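Local atomic coordinates of aminoglycoside N(3)-acetyltransferase (Enterobacter cloacae, PDB entry 6NP3), a protein that transfers an acetyl group from acetyl-CoA to the 3-amino group of 2-deoxystreptamine antibiotics, probably conferring resistance to gentamicin, kanamycin and related drugs. Residues Pro85-Asp90 with Ala115-Ser120. Sequence-based numbering, arbitrary orientation.
Sequences PAFDPD and AHPDAS. With LLL ((2R,3R,4R,5R)-2-((1S,2S,3R,4S,6R)-4,6-diamino-3-((2R,3R,6S)-3-amino-6-(aminomethyl)-tetrahydro-2H-pyran-2-yloxy)-2-hydr oxycyclohexyloxy)-5-methyl-4-(methylamino)-tetrahydro-2H-pyran-3,5-diol), chain B.
F87 lays one face of its ring on P117, a proline-aromatic CH-pi contact that joins two loops of the antibiotic N-acetyltransferase fold: one following helix 78-83, the other leading into strand 121-124. The evidence for a face-on contact is that P117 CA stands 3.8 Å from the centroid of the F87 ring and just 5° off its normal. The pyrrolidine continues this contact toward the root of the phenyl group, where P117 CB reaches F87 CG at 3.6 Å. The CB of F87 is directed toward 115-120, and with CG anti to the backbone N (chi1 179°) the phenyl group continues across to the proline. At the far end of the ring, F87 CZ lies 3.6 Å from S120 OG, which approaches obliquely; that hydroxyl is hydrogen-bonded to R113 and to the carbonyl of S114. W62 packs edge-to-face with F87 and also touches P117, adding a second aromatic residue to the buried cluster.

The margin is looser. A115 is exposed, its CB points away from 85-90, and its carbonyl O comes no nearer than 4.0 Å to F87 CD2. In the more solvent-accessible turn beyond F87, D88 OD1 accepts from D90 N at 3.2 Å, closing an Asx turn.

Directly after P117, the CB of D118 is directed away from 85-90, and its carboxylate lies in the gentamicin pocket. There it grips one sugar ring of the drug with both oxygens: D118 OD1 accepts from the methylamino nitrogen N33 at 2.8 Å, and D118 OD2 from the ligand hydroxyl O23 at 2.6 Å.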
loop_
_atom_site.group_PDB
_atom_site.type_symbol
_atom_site.label_atom_id
_atom_site.label_comp_id
_atom_site.label_asym_id
_atom_site.label_seq_id
_atom_site.Cartn_x
_atom_site.Cartn_y
_atom_site.Cartn_z
ATOM N N PRO A 85 18.712 -13.385 -0.071
ATOM C CA PRO A 85 18.112 -13.718 1.223
ATOM C C PRO A 85 16.644 -14.081 1.067
ATOM O O PRO A 85 15.899 -13.422 0.335
ATOM C CB PRO A 85 18.260 -12.419 2.028
ATOM C CG PRO A 85 18.374 -11.343 1.033
ATOM C CD PRO A 85 19.130 -11.977 -0.137
ATOM N N ALA A 86 16.225 -15.136 1.750
ATOM C CA ALA A 86 14.795 -15.384 1.875
ATOM C C ALA A 86 14.102 -14.233 2.597
ATOM O O ALA A 86 14.662 -13.617 3.510
ATOM C CB ALA A 86 14.524 -16.674 2.644
ATOM N N PHE A 87 12.880 -13.915 2.153
ATOM C CA PHE A 87 12.064 -12.914 2.837
ATOM C C PHE A 87 11.737 -13.389 4.243
ATOM O O PHE A 87 11.113 -14.436 4.429
ATOM C CB PHE A 87 10.776 -12.658 2.059
ATOM C CG PHE A 87 9.855 -11.655 2.712
ATOM C CD1 PHE A 87 10.198 -10.318 2.792
ATOM C CD2 PHE A 87 8.622 -12.049 3.203
ATOM C CE1 PHE A 87 9.347 -9.411 3.356
ATOM C CE2 PHE A 87 7.761 -11.103 3.779
ATOM C CZ PHE A 87 8.142 -9.810 3.832
ATOM N N ASP A 88 12.158 -12.624 5.232
ATOM C CA ASP A 88 11.873 -12.945 6.626
ATOM C C ASP A 88 11.011 -11.813 7.163
ATOM O O ASP A 88 11.522 -10.694 7.347
ATOM C CB ASP A 88 13.181 -13.038 7.410
ATOM C CG ASP A 88 12.969 -13.470 8.839
ATOM O OD1 ASP A 88 11.822 -13.347 9.326
ATOM O OD2 ASP A 88 13.953 -13.915 9.472
ATOM N N PRO A 89 9.703 -12.033 7.367
ATOM C CA PRO A 89 8.815 -10.905 7.691
ATOM C C PRO A 89 9.197 -10.191 8.969
ATOM O O PRO A 89 8.927 -8.990 9.104
ATOM C CB PRO A 89 7.431 -11.569 7.798
ATOM C CG PRO A 89 7.692 -13.028 7.984
ATOM C CD PRO A 89 8.948 -13.294 7.210
ATOM N N ASP A 90 9.851 -10.886 9.905
ATOM C CA ASP A 90 10.215 -10.257 11.166
ATOM C C ASP A 90 11.408 -9.318 11.030
ATOM O O ASP A 90 11.600 -8.451 11.893
ATOM C CB ASP A 90 10.508 -11.317 12.241
ATOM C CG ASP A 90 9.296 -12.186 12.561
ATOM O OD1 ASP A 90 8.176 -11.646 12.673
ATOM O OD2 ASP A 90 9.465 -13.415 12.724
ATOM N N ALA A 115 2.869 -12.038 4.072
ATOM C CA ALA A 115 3.833 -12.999 3.559
ATOM C C ALA A 115 4.284 -12.761 2.123
ATOM O O ALA A 115 5.186 -13.470 1.665
ATOM C CB ALA A 115 3.215 -14.397 3.658
ATOM N N HIS A 116 3.653 -11.878 1.377
ATOM C CA HIS A 116 4.054 -11.624 -0.002
ATOM C C HIS A 116 5.256 -10.700 -0.004
ATOM O O HIS A 116 5.157 -9.556 0.448
ATOM C CB HIS A 116 2.890 -10.984 -0.728
ATOM C CG HIS A 116 3.040 -10.948 -2.201
ATOM N ND1 HIS A 116 4.101 -10.353 -2.847
ATOM C CD2 HIS A 116 2.212 -11.414 -3.163
ATOM C CE1 HIS A 116 3.911 -10.463 -4.148
ATOM N NE2 HIS A 116 2.766 -11.089 -4.363
ATOM N N PRO A 117 6.418 -11.169 -0.459
ATOM C CA PRO A 117 7.622 -10.366 -0.224
ATOM C C PRO A 117 7.615 -9.034 -0.945
ATOM O O PRO A 117 8.050 -8.030 -0.377
ATOM C CB PRO A 117 8.760 -11.294 -0.670
ATOM C CG PRO A 117 8.230 -12.642 -0.496
ATOM C CD PRO A 117 6.770 -12.520 -0.924
ATOM N N ASP A 118 7.096 -8.985 -2.167
ATOM C CA ASP A 118 7.100 -7.750 -2.937
ATOM C C ASP A 118 5.921 -6.855 -2.594
ATOM O O ASP A 118 6.063 -5.631 -2.598
ATOM C CB ASP A 118 7.134 -8.041 -4.443
ATOM C CG ASP A 118 7.405 -6.808 -5.241
ATOM O OD1 ASP A 118 8.529 -6.240 -5.151
ATOM O OD2 ASP A 118 6.484 -6.361 -5.952
ATOM N N ALA A 119 4.751 -7.441 -2.362
ATOM C CA ALA A 119 3.546 -6.697 -2.018
ATOM C C ALA A 119 3.312 -6.594 -0.512
ATOM O O ALA A 119 2.217 -6.214 -0.089
ATOM C CB ALA A 119 2.339 -7.356 -2.688
ATOM N N SER A 120 4.339 -6.766 0.295
ATOM C CA SER A 120 4.122 -6.972 1.710
ATOM C C SER A 120 3.390 -5.814 2.366
ATOM O O SER A 120 3.709 -4.646 2.161
ATOM C CB SER A 120 5.457 -7.188 2.405
ATOM O OG SER A 120 5.288 -7.558 3.769
HETATM C C11 LLL B . 5.443 3.572 -8.960
HETATM O O11 LLL B . 4.376 2.905 -8.236
HETATM C C21 LLL B . 5.549 4.988 -8.400
HETATM N N21 LLL B . 5.619 4.877 -6.947
HETATM C C31 LLL B . 4.311 5.752 -8.693
HETATM C C41 LLL B . 4.140 5.824 -10.202
HETATM C C51 LLL B . 4.099 4.399 -10.742
HETATM O O51 LLL B . 5.247 3.692 -10.365
HETATM C C61 LLL B . 4.042 4.408 -12.254
HETATM N N61 LLL B . 4.017 3.022 -12.719
HETATM C C12 LLL B . 4.120 -1.105 -6.959
HETATM N N12 LLL B . 3.929 -2.545 -6.850
HETATM C C22 LLL B . 2.838 -0.404 -7.407
HETATM C C32 LLL B . 3.111 1.087 -7.417
HETATM N N32 LLL B . 1.894 1.797 -7.819
HETATM C C42 LLL B . 4.228 1.490 -8.381
HETATM C C52 LLL B . 5.491 0.695 -8.047
HETATM O O52 LLL B . 6.444 0.935 -9.057
HETATM C C62 LLL B . 5.236 -0.797 -7.965
HETATM O O62 LLL B . 6.418 -1.423 -7.501
HETATM C C13 LLL B . 6.934 -2.513 -8.267
HETATM C C23 LLL B . 7.631 -3.443 -7.277
HETATM O O23 LLL B . 6.701 -3.790 -6.272
HETATM C C33 LLL B . 8.806 -2.723 -6.591
HETATM N N33 LLL B . 9.539 -3.671 -5.722
HETATM C C43 LLL B . 9.738 -2.155 -7.682
HETATM O O43 LLL B . 10.358 -3.263 -8.304
HETATM C C53 LLL B . 8.937 -1.336 -8.699
HETATM O O53 LLL B . 7.873 -2.067 -9.264
HETATM C C83 LLL B . 10.791 -1.234 -7.055
HETATM C C93 LLL B . 9.666 -3.137 -4.349
#